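Local coordinates for cystalysin (Treponema denticola, PDB 1C7N), which binds pyridoxal-5'-phosphate and belongs to the class I and II aminotransferase family, whose members share the fold type I architecture of enzymes dependent on this cofactor, at residues K72-K77 against I283-C288; K76-D81 against I205-I210. All coordinates share one frame; numbering follows the deposited sequence.

Contact 1 of 2, residues K72-K77 against I283-C288; sequences KKTVKK and ICYKEC
The ring of Tyr-285 meets helix 69-83 at its edge, where CD1 lies 4.1 Å from Val-75 CA, close to the ring plane. The carbonyl O of Thr-74 approaches the same ring obliquely, and further contacts come from outside the two segments: Trp-78, one turn of helix beyond Thr-74, stacks with the tyrosine, and Phe-240 of helix 237-240 also touches it. Because Tyr-285 has CG anti to its own carbonyl carbon (chi1 -75°), the ring is laid alongside the facing helix, and CE1 comes within 4.3 Å of Val-75 CG2.

Thr-74 does the rest of the work by dividing its two branches. The methyl group points between the helices and touches both neighbours, with CG2 3.8 Å from Tyr-285 CB and 3.8 Å from Lys-286 CG. The hydroxyl sits beside the backbone N and is hydrogen-bonded to the carbonyl O of Glu-70 in its own helix. Lys-286, extended beyond CG, runs across the threonine at about a right angle and brings CE to 3.2 Å from Thr-74 OG1. This is a short carbon-oxygen contact, to which the neighbouring ammonium group may add some polar character. The ammonium itself has salt-bridge partners elsewhere: Lys-286 NZ pairs with Glu-70 and with Glu-282, one residue from each helix, so charge joins the helices along the exposed side of the apolar contact.

The arrangement is helix-helix packing, here with Tyr-285 on the inner side and Lys-286 on the outer side of Thr-74. The local axes of 72-77 and 283-287 pass 9.7 Å apart at 53°, and the pair joins helix 69-83 to helix 275-287 in a class I and II aminotransferase fold.

Contact 2 of 2, residues K76-D81 against I205-I210; sequences KKWMKD and IHFDLI. With PLP (pyridoxal-5'-phosphate), chain I.
Trp-78 reaches Asp-208 because its CG is anti to the backbone N (chi1 -179°), which sends the indole out from helix 69-83 toward a type I beta turn formed by His-206 to Leu-209. A bend at chi2 of Met-79 (-45°) carries its sulfur to the phenyl ring of Phe-207, inside that turn. Leu-209 N closes the turn on His-206 O at 3.1 Å.

Between 76-81 and 205-210 one hydrogen bond forms: Trp-78 NE1 donates to Asp-208 OD1 across 3.1 Å. It is distinctly bent, 137° at the hydrogen. The donor comes to the syn side of the oxygen but somewhat out of the carboxylate plane, and the indole and carboxylate planes are nearly perpendicular. The second oxygen, Asp-208 OD2, is hydrogen-bonded to Thr-239 OG1, which helps fix the rotation of the carboxylate in this buried setting. His-83, further along helix 69-83, makes a second link to the turn by bonding to Phe-207 O and stacking on the phenyl ring.

The turn begins within the cofactor pocket: its first residue, His-206, and Ile-205 just before it are both pocket residues. Ile-205 CG2 lies 3.7 Å from C2 of pyridoxal-5'-phosphate, so the helix packs against the back of a pocket-forming loop. A Met-aromatic contact completes the packing: the two side chains cross at about a right angle, and Met-79 SD sits at the edge of the Phe-207 ring, 3.7 Å from CZ.

In the fold
Both contacts draw on helix 69-83, and their centres lie about 10 Å apart. They meet directly where Tyr-285 CD2 of contact 1 approaches Trp-78 CD2 of contact 2 at 3.3 Å, within the stacked ring pair. Contact 1 is the more peripheral, about 20 Å from the centre of the chain against about 13 Å; all the touching residues of contact 2 are buried. Between its two segments contact 1 is van der Waals packing, with the salt bridge from Lys-286 to Glu-70 at its exposed side. In contact 2 a directed polar bond accompanies sulfur-aromatic packing, against a loop after strand 199-203 whose first residues here, Ile-205 and His-206, reach the cofactor.

Contact 1 of 2, residues K72-K77 against I283-C288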
ATOM      1  N   LYS A  72       6.584   3.041 -16.839  1.00 15.52           N
ATOM      2  CA  LYS A  72       6.594   1.697 -17.388  1.00 16.08           C
ATOM      3  C   LYS A  72       7.783   1.522 -18.323  1.00 16.94           C
ATOM      4  O   LYS A  72       8.443   0.480 -18.304  1.00 16.36           O
ATOM      5  CB  LYS A  72       5.283   1.425 -18.129  1.00 16.48           C
ATOM      6  CG  LYS A  72       4.055   1.597 -17.242  1.00 16.62           C
ATOM      7  CD  LYS A  72       2.764   1.276 -17.969  1.00 16.45           C
ATOM      8  CE  LYS A  72       1.584   1.385 -17.007  1.00 18.25           C
ATOM      9  NZ  LYS A  72       0.356   0.738 -17.535  1.00 20.34           N
ATOM     10  N   LYS A  73       8.057   2.537 -19.137  1.00 15.72           N
ATOM     11  CA  LYS A  73       9.183   2.463 -20.060  1.00 16.93           C
ATOM     12  C   LYS A  73      10.489   2.312 -19.293  1.00 16.08           C
ATOM     13  O   LYS A  73      11.381   1.581 -19.718  1.00 15.20           O
ATOM     14  CB  LYS A  73       9.275   3.721 -20.932  1.00 18.59           C
ATOM     15  CG  LYS A  73       8.121   3.931 -21.897  1.00 23.18           C
ATOM     16  CD  LYS A  73       8.481   4.996 -22.933  1.00 24.65           C
ATOM     17  CE  LYS A  73       7.252   5.513 -23.660  1.00 26.40           C
ATOM     18  NZ  LYS A  73       6.475   4.422 -24.302  1.00 27.89           N
ATOM     19  N   THR A  74      10.595   3.019 -18.168  1.00 16.18           N
ATOM     20  CA  THR A  74      11.796   2.983 -17.339  1.00 15.83           C
ATOM     21  C   THR A  74      12.016   1.605 -16.710  1.00 16.06           C
ATOM     22  O   THR A  74      13.151   1.146 -16.588  1.00 17.00           O
ATOM     23  CB  THR A  74      11.732   4.062 -16.228  1.00 15.75           C
ATOM     24  OG1 THR A  74      11.640   5.360 -16.831  1.00 14.96           O
ATOM     25  CG2 THR A  74      12.973   4.017 -15.363  1.00 13.40           C
ATOM     26  N   VAL A  75      10.934   0.944 -16.314  1.00 15.91           N
ATOM     27  CA  VAL A  75      11.037  -0.386 -15.725  1.00 15.15           C
ATOM     28  C   VAL A  75      11.415  -1.381 -16.823  1.00 15.62           C
ATOM     29  O   VAL A  75      12.257  -2.258 -16.627  1.00 16.58           O
ATOM     30  CB  VAL A  75       9.701  -0.796 -15.084  1.00 16.13           C
ATOM     31  CG1 VAL A  75       9.769  -2.235 -14.587  1.00 14.88           C
ATOM     32  CG2 VAL A  75       9.380   0.156 -13.941  1.00 14.08           C
ATOM     33  N   LYS A  76      10.790  -1.226 -17.983  1.00 15.30           N
ATOM     34  CA  LYS A  76      11.063  -2.078 -19.135  1.00 15.15           C
ATOM     35  C   LYS A  76      12.527  -1.909 -19.551  1.00 15.03           C
ATOM     36  O   LYS A  76      13.215  -2.884 -19.867  1.00 14.75           O
ATOM     37  CB  LYS A  76      10.129  -1.689 -20.289  1.00 14.37           C
ATOM     38  CG  LYS A  76      10.442  -2.310 -21.650  1.00 15.71           C
ATOM     39  CD  LYS A  76       9.401  -1.845 -22.680  1.00 17.17           C
ATOM     40  CE  LYS A  76       9.895  -1.968 -24.119  1.00 16.91           C
ATOM     41  NZ  LYS A  76      10.175  -3.371 -24.529  1.00 19.99           N
ATOM     42  N   LYS A  77      13.000  -0.667 -19.538  1.00 15.03           N
ATOM     43  CA  LYS A  77      14.377  -0.368 -19.910  1.00 15.06           C
ATOM     44  C   LYS A  77      15.356  -0.992 -18.913  1.00 14.27           C
ATOM     45  O   LYS A  77      16.405  -1.498 -19.298  1.00 15.14           O
ATOM     46  CB  LYS A  77      14.590   1.149 -19.976  1.00 16.22           C
ATOM     47  CG  LYS A  77      15.921   1.562 -20.590  1.00 18.25           C
ATOM     48  CD  LYS A  77      16.034   3.074 -20.718  1.00 18.81           C
ATOM     49  CE  LYS A  77      17.166   3.474 -21.654  1.00 21.17           C
ATOM     50  NZ  LYS A  77      18.490   2.937 -21.232  1.00 20.49           N
ATOM     51  N   ILE A 283      13.312   7.223 -10.309  1.00 11.96           N
ATOM     52  CA  ILE A 283      14.552   7.924  -9.988  1.00 11.37           C
ATOM     53  C   ILE A 283      15.706   6.942  -9.784  1.00 11.56           C
ATOM     54  O   ILE A 283      16.814   7.168 -10.272  1.00 10.71           O
ATOM     55  CB  ILE A 283      14.421   8.756  -8.704  1.00 11.53           C
ATOM     56  CG1 ILE A 283      13.386   9.870  -8.893  1.00 12.58           C
ATOM     57  CG2 ILE A 283      15.776   9.360  -8.339  1.00 12.00           C
ATOM     58  CD1 ILE A 283      13.053  10.600  -7.607  1.00 11.79           C
ATOM     59  N   CYS A 284      15.445   5.860  -9.054  1.00 11.52           N
ATOM     60  CA  CYS A 284      16.481   4.860  -8.782  1.00 12.15           C
ATOM     61  C   CYS A 284      17.051   4.224 -10.041  1.00 12.66           C
ATOM     62  O   CYS A 284      18.270   4.151 -10.214  1.00 12.76           O
ATOM     63  CB  CYS A 284      15.941   3.752  -7.868  1.00 12.51           C
ATOM     64  SG  CYS A 284      15.716   4.233  -6.129  1.00 15.30           S
ATOM     65  N   TYR A 285      16.164   3.742 -10.907  1.00 11.93           N
ATOM     66  CA  TYR A 285      16.577   3.096 -12.146  1.00 13.02           C
ATOM     67  C   TYR A 285      17.296   4.060 -13.085  1.00 14.01           C
ATOM     68  O   TYR A 285      18.249   3.681 -13.765  1.00 12.27           O
ATOM     69  CB  TYR A 285      15.354   2.497 -12.852  1.00 13.67           C
ATOM     70  CG  TYR A 285      14.825   1.224 -12.221  1.00 13.97           C
ATOM     71  CD1 TYR A 285      13.626   0.653 -12.656  1.00 13.58           C
ATOM     72  CD2 TYR A 285      15.549   0.555 -11.228  1.00 14.30           C
ATOM     73  CE1 TYR A 285      13.165  -0.552 -12.122  1.00 13.42           C
ATOM     74  CE2 TYR A 285      15.093  -0.648 -10.691  1.00 12.69           C
ATOM     75  CZ  TYR A 285      13.904  -1.195 -11.145  1.00 14.07           C
ATOM     76  OH  TYR A 285      13.460  -2.394 -10.632  1.00 13.85           O
ATOM     77  N   LYS A 286      16.842   5.307 -13.117  1.00 13.46           N
ATOM     78  CA  LYS A 286      17.455   6.301 -13.987  1.00 14.60           C
ATOM     79  C   LYS A 286      18.722   6.971 -13.462  1.00 16.07           C
ATOM     80  O   LYS A 286      19.625   7.270 -14.240  1.00 17.64           O
ATOM     81  CB  LYS A 286      16.453   7.406 -14.322  1.00 14.47           C
ATOM     82  CG  LYS A 286      15.353   7.013 -15.277  1.00 15.97           C
ATOM     83  CD  LYS A 286      14.497   8.234 -15.609  1.00 16.14           C
ATOM     84  CE  LYS A 286      13.485   7.923 -16.697  1.00 18.39           C
ATOM     85  NZ  LYS A 286      12.653   9.121 -17.010  1.00 19.37           N
ATOM     86  N   GLU A 287      18.802   7.196 -12.151  1.00 16.53           N
ATOM     87  CA  GLU A 287      19.936   7.922 -11.581  1.00 16.46           C
ATOM     88  C   GLU A 287      20.828   7.267 -10.534  1.00 16.14           C
ATOM     89  O   GLU A 287      21.933   7.750 -10.293  1.00 16.13           O
ATOM     90  CB  GLU A 287      19.431   9.232 -10.965  1.00 16.86           C
ATOM     91  CG  GLU A 287      18.553  10.086 -11.866  1.00 19.72           C
ATOM     92  CD  GLU A 287      18.030  11.321 -11.152  1.00 21.14           C
ATOM     93  OE1 GLU A 287      18.860  12.133 -10.688  1.00 22.97           O
ATOM     94  OE2 GLU A 287      16.791  11.483 -11.050  1.00 23.58           O
ATOM     95  N   CYS A 288      20.376   6.189  -9.910  1.00 15.37           N
ATOM     96  CA  CYS A 288      21.164   5.597  -8.841  1.00 15.16           C
ATOM     97  C   CYS A 288      22.066   4.419  -9.175  1.00 15.29           C
ATOM     98  O   CYS A 288      22.432   3.651  -8.291  1.00 14.86           O
ATOM     99  CB  CYS A 288      20.226   5.242  -7.694  1.00 15.31           C
ATOM    100  SG  CYS A 288      19.252   6.676  -7.160  1.00 12.61           S
TER

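Contact 2 of 2, residues K76-D81 against I205-I210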
ATOM      1  N   LYS A  76      10.790  -1.226 -17.983  1.00 15.30           N
ATOM      2  CA  LYS A  76      11.063  -2.078 -19.135  1.00 15.15           C
ATOM      3  C   LYS A  76      12.527  -1.909 -19.551  1.00 15.03           C
ATOM      4  O   LYS A  76      13.215  -2.884 -19.867  1.00 14.75           O
ATOM      5  CB  LYS A  76      10.129  -1.689 -20.289  1.00 14.37           C
ATOM      6  CG  LYS A  76      10.442  -2.310 -21.650  1.00 15.71           C
ATOM      7  CD  LYS A  76       9.401  -1.845 -22.680  1.00 17.17           C
ATOM      8  CE  LYS A  76       9.895  -1.968 -24.119  1.00 16.91           C
ATOM      9  NZ  LYS A  76      10.175  -3.371 -24.529  1.00 19.99           N
ATOM     10  N   LYS A  77      13.000  -0.667 -19.538  1.00 15.03           N
ATOM     11  CA  LYS A  77      14.377  -0.368 -19.910  1.00 15.06           C
ATOM     12  C   LYS A  77      15.356  -0.992 -18.913  1.00 14.27           C
ATOM     13  O   LYS A  77      16.405  -1.498 -19.298  1.00 15.14           O
ATOM     14  CB  LYS A  77      14.590   1.149 -19.976  1.00 16.22           C
ATOM     15  CG  LYS A  77      15.921   1.562 -20.590  1.00 18.25           C
ATOM     16  CD  LYS A  77      16.034   3.074 -20.718  1.00 18.81           C
ATOM     17  CE  LYS A  77      17.166   3.474 -21.654  1.00 21.17           C
ATOM     18  NZ  LYS A  77      18.490   2.937 -21.232  1.00 20.49           N
ATOM     19  N   TRP A  78      15.016  -0.957 -17.630  1.00 12.71           N
ATOM     20  CA  TRP A  78      15.884  -1.550 -16.614  1.00 13.10           C
ATOM     21  C   TRP A  78      16.020  -3.059 -16.852  1.00 12.06           C
ATOM     22  O   TRP A  78      17.116  -3.608 -16.796  1.00 11.91           O
ATOM     23  CB  TRP A  78      15.322  -1.273 -15.212  1.00 12.67           C
ATOM     24  CG  TRP A  78      16.152  -1.831 -14.074  1.00 12.68           C
ATOM     25  CD1 TRP A  78      15.960  -3.013 -13.418  1.00 12.13           C
ATOM     26  CD2 TRP A  78      17.273  -1.201 -13.442  1.00 12.93           C
ATOM     27  NE1 TRP A  78      16.889  -3.156 -12.411  1.00 13.16           N
ATOM     28  CE2 TRP A  78      17.707  -2.059 -12.404  1.00 12.05           C
ATOM     29  CE3 TRP A  78      17.955   0.007 -13.651  1.00 12.59           C
ATOM     30  CZ2 TRP A  78      18.789  -1.745 -11.574  1.00 12.95           C
ATOM     31  CZ3 TRP A  78      19.031   0.317 -12.824  1.00 14.32           C
ATOM     32  CH2 TRP A  78      19.435  -0.556 -11.799  1.00 14.22           C
ATOM     33  N   MET A  79      14.910  -3.729 -17.137  1.00 12.54           N
ATOM     34  CA  MET A  79      14.961  -5.168 -17.380  1.00 13.57           C
ATOM     35  C   MET A  79      15.836  -5.490 -18.585  1.00 14.57           C
ATOM     36  O   MET A  79      16.553  -6.490 -18.583  1.00 12.54           O
ATOM     37  CB  MET A  79      13.563  -5.738 -17.610  1.00 11.45           C
ATOM     38  CG  MET A  79      12.613  -5.533 -16.447  1.00 14.71           C
ATOM     39  SD  MET A  79      13.356  -5.915 -14.839  1.00 14.38           S
ATOM     40  CE  MET A  79      12.198  -5.059 -13.766  1.00 15.41           C
ATOM     41  N   LYS A  80      15.778  -4.640 -19.607  1.00 15.15           N
ATOM     42  CA  LYS A  80      16.569  -4.858 -20.814  1.00 17.19           C
ATOM     43  C   LYS A  80      18.057  -4.654 -20.582  1.00 18.03           C
ATOM     44  O   LYS A  80      18.848  -5.573 -20.762  1.00 19.45           O
ATOM     45  CB  LYS A  80      16.116  -3.923 -21.940  1.00 17.59           C
ATOM     46  CG  LYS A  80      16.974  -4.053 -23.193  1.00 20.32           C
ATOM     47  CD  LYS A  80      16.593  -3.055 -24.274  1.00 22.77           C
ATOM     48  CE  LYS A  80      17.542  -3.162 -25.464  1.00 24.67           C
ATOM     49  NZ  LYS A  80      17.644  -4.570 -25.949  1.00 25.83           N
ATOM     50  N   ASP A  81      18.430  -3.444 -20.184  1.00 18.61           N
ATOM     51  CA  ASP A  81      19.829  -3.108 -19.945  1.00 18.78           C
ATOM     52  C   ASP A  81      20.505  -3.926 -18.843  1.00 19.25           C
ATOM     53  O   ASP A  81      21.648  -4.344 -18.989  1.00 18.57           O
ATOM     54  CB  ASP A  81      19.961  -1.622 -19.603  1.00 18.21           C
ATOM     55  CG  ASP A  81      19.359  -0.715 -20.669  1.00 19.04           C
ATOM     56  OD1 ASP A  81      19.140  -1.179 -21.806  1.00 18.57           O
ATOM     57  OD2 ASP A  81      19.117   0.473 -20.369  1.00 18.82           O
ATOM     58  N   ILE A 205      13.428 -10.455  -6.267  1.00 12.57           N
ATOM     59  CA  ILE A 205      13.605  -9.119  -5.717  1.00 12.86           C
ATOM     60  C   ILE A 205      15.072  -8.772  -5.492  1.00 13.06           C
ATOM     61  O   ILE A 205      15.440  -7.600  -5.526  1.00 13.38           O
ATOM     62  CB  ILE A 205      12.823  -8.926  -4.399  1.00 13.46           C
ATOM     63  CG1 ILE A 205      12.786  -7.434  -4.061  1.00 12.75           C
ATOM     64  CG2 ILE A 205      13.477  -9.711  -3.271  1.00 13.35           C
ATOM     65  CD1 ILE A 205      11.914  -7.081  -2.904  1.00 13.70           C
ATOM     66  N   HIS A 206      15.907  -9.787  -5.269  1.00 12.35           N
ATOM     67  CA  HIS A 206      17.333  -9.563  -5.054  1.00 12.31           C
ATOM     68  C   HIS A 206      18.132  -9.643  -6.352  1.00 12.33           C
ATOM     69  O   HIS A 206      19.363  -9.722  -6.306  1.00 11.66           O
ATOM     70  CB  HIS A 206      17.927 -10.616  -4.112  1.00 11.54           C
ATOM     71  CG  HIS A 206      17.388 -10.581  -2.716  1.00 10.64           C
ATOM     72  ND1 HIS A 206      16.306 -11.337  -2.315  1.00 11.61           N
ATOM     73  CD2 HIS A 206      17.825  -9.934  -1.611  1.00 10.96           C
ATOM     74  CE1 HIS A 206      16.108 -11.163  -1.021  1.00 11.02           C
ATOM     75  NE2 HIS A 206      17.015 -10.317  -0.569  1.00 12.08           N
ATOM     76  N   PHE A 207      17.479  -9.616  -7.510  1.00 12.69           N
ATOM     77  CA  PHE A 207      18.265  -9.780  -8.731  1.00 12.76           C
ATOM     78  C   PHE A 207      19.256  -8.686  -9.142  1.00 12.71           C
ATOM     79  O   PHE A 207      20.022  -8.889 -10.082  1.00 11.63           O
ATOM     80  CB  PHE A 207      17.374 -10.218  -9.926  1.00 11.81           C
ATOM     81  CG  PHE A 207      16.496  -9.135 -10.517  1.00 12.69           C
ATOM     82  CD1 PHE A 207      15.718  -9.423 -11.640  1.00 13.42           C
ATOM     83  CD2 PHE A 207      16.439  -7.857  -9.983  1.00 12.66           C
ATOM     84  CE1 PHE A 207      14.895  -8.451 -12.223  1.00 14.12           C
ATOM     85  CE2 PHE A 207      15.619  -6.877 -10.559  1.00 14.23           C
ATOM     86  CZ  PHE A 207      14.849  -7.177 -11.679  1.00 11.72           C
ATOM     87  N   ASP A 208      19.278  -7.554  -8.436  1.00 12.67           N
ATOM     88  CA  ASP A 208      20.245  -6.498  -8.756  1.00 13.05           C
ATOM     89  C   ASP A 208      21.419  -6.555  -7.786  1.00 12.62           C
ATOM     90  O   ASP A 208      22.418  -5.860  -7.971  1.00 13.80           O
ATOM     91  CB  ASP A 208      19.632  -5.098  -8.652  1.00 12.53           C
ATOM     92  CG  ASP A 208      18.484  -4.887  -9.604  1.00 14.28           C
ATOM     93  OD1 ASP A 208      18.631  -5.205 -10.800  1.00 16.58           O
ATOM     94  OD2 ASP A 208      17.433  -4.388  -9.153  1.00 14.20           O
ATOM     95  N   LEU A 209      21.290  -7.371  -6.743  1.00 12.06           N
ATOM     96  CA  LEU A 209      22.332  -7.495  -5.728  1.00 10.67           C
ATOM     97  C   LEU A 209      23.139  -8.771  -5.921  1.00 12.07           C
ATOM     98  O   LEU A 209      23.016  -9.734  -5.154  1.00 11.82           O
ATOM     99  CB  LEU A 209      21.695  -7.454  -4.331  1.00 10.29           C
ATOM    100  CG  LEU A 209      21.000  -6.121  -4.015  1.00 10.35           C
ATOM    101  CD1 LEU A 209      20.008  -6.288  -2.875  1.00  9.41           C
ATOM    102  CD2 LEU A 209      22.038  -5.067  -3.676  1.00  8.88           C
ATOM    103  N   ILE A 210      23.969  -8.760  -6.960  1.00 12.26           N
ATOM    104  CA  ILE A 210      24.810  -9.900  -7.311  1.00 13.53           C
ATOM    105  C   ILE A 210      26.274  -9.586  -7.018  1.00 13.48           C
ATOM    106  O   ILE A 210      26.753  -8.494  -7.329  1.00 13.17           O
ATOM    107  CB  ILE A 210      24.674 -10.233  -8.816  1.00 13.97           C
ATOM    108  CG1 ILE A 210      23.195 -10.350  -9.194  1.00 14.99           C
ATOM    109  CG2 ILE A 210      25.416 -11.529  -9.138  1.00 14.89           C
ATOM    110  CD1 ILE A 210      22.440 -11.423  -8.431  1.00 14.10           C
TER
HETATM  111  N1  PLP I 400      11.073 -11.622  -1.102  1.00 18.15           N
HETATM  112  C2  PLP I 400      12.316 -11.948  -0.525  1.00 18.53           C
HETATM  113  C2A PLP I 400      12.905 -13.273  -0.974  1.00 17.94           C
HETATM  114  C3  PLP I 400      12.914 -10.930   0.342  1.00 19.11           C
HETATM  115  O3  PLP I 400      14.031 -11.344   0.944  1.00 20.43           O
HETATM  116  C4  PLP I 400      12.262  -9.686   0.515  1.00 20.03           C
HETATM  117  C4A PLP I 400      12.870  -8.608   1.293  1.00 19.47           C
HETATM  118  C5  PLP I 400      10.960  -9.461  -0.189  1.00 20.72           C
HETATM  119  C6  PLP I 400      10.392 -10.439  -0.953  1.00 18.41           C
HETATM  120  C5A PLP I 400      10.494  -8.010  -0.274  1.00 23.70           C
HETATM  121  O4P PLP I 400       9.265  -7.595   0.173  1.00 28.26           O
HETATM  122  P   PLP I 400       8.983  -6.024  -0.143  1.00 28.09           P
HETATM  123  O1P PLP I 400       7.830  -5.748   0.710  1.00 32.15           O
HETATM  124  O2P PLP I 400       8.651  -5.894  -1.618  1.00 29.74           O
HETATM  125  O3P PLP I 400      10.147  -5.207   0.215  1.00 29.26           O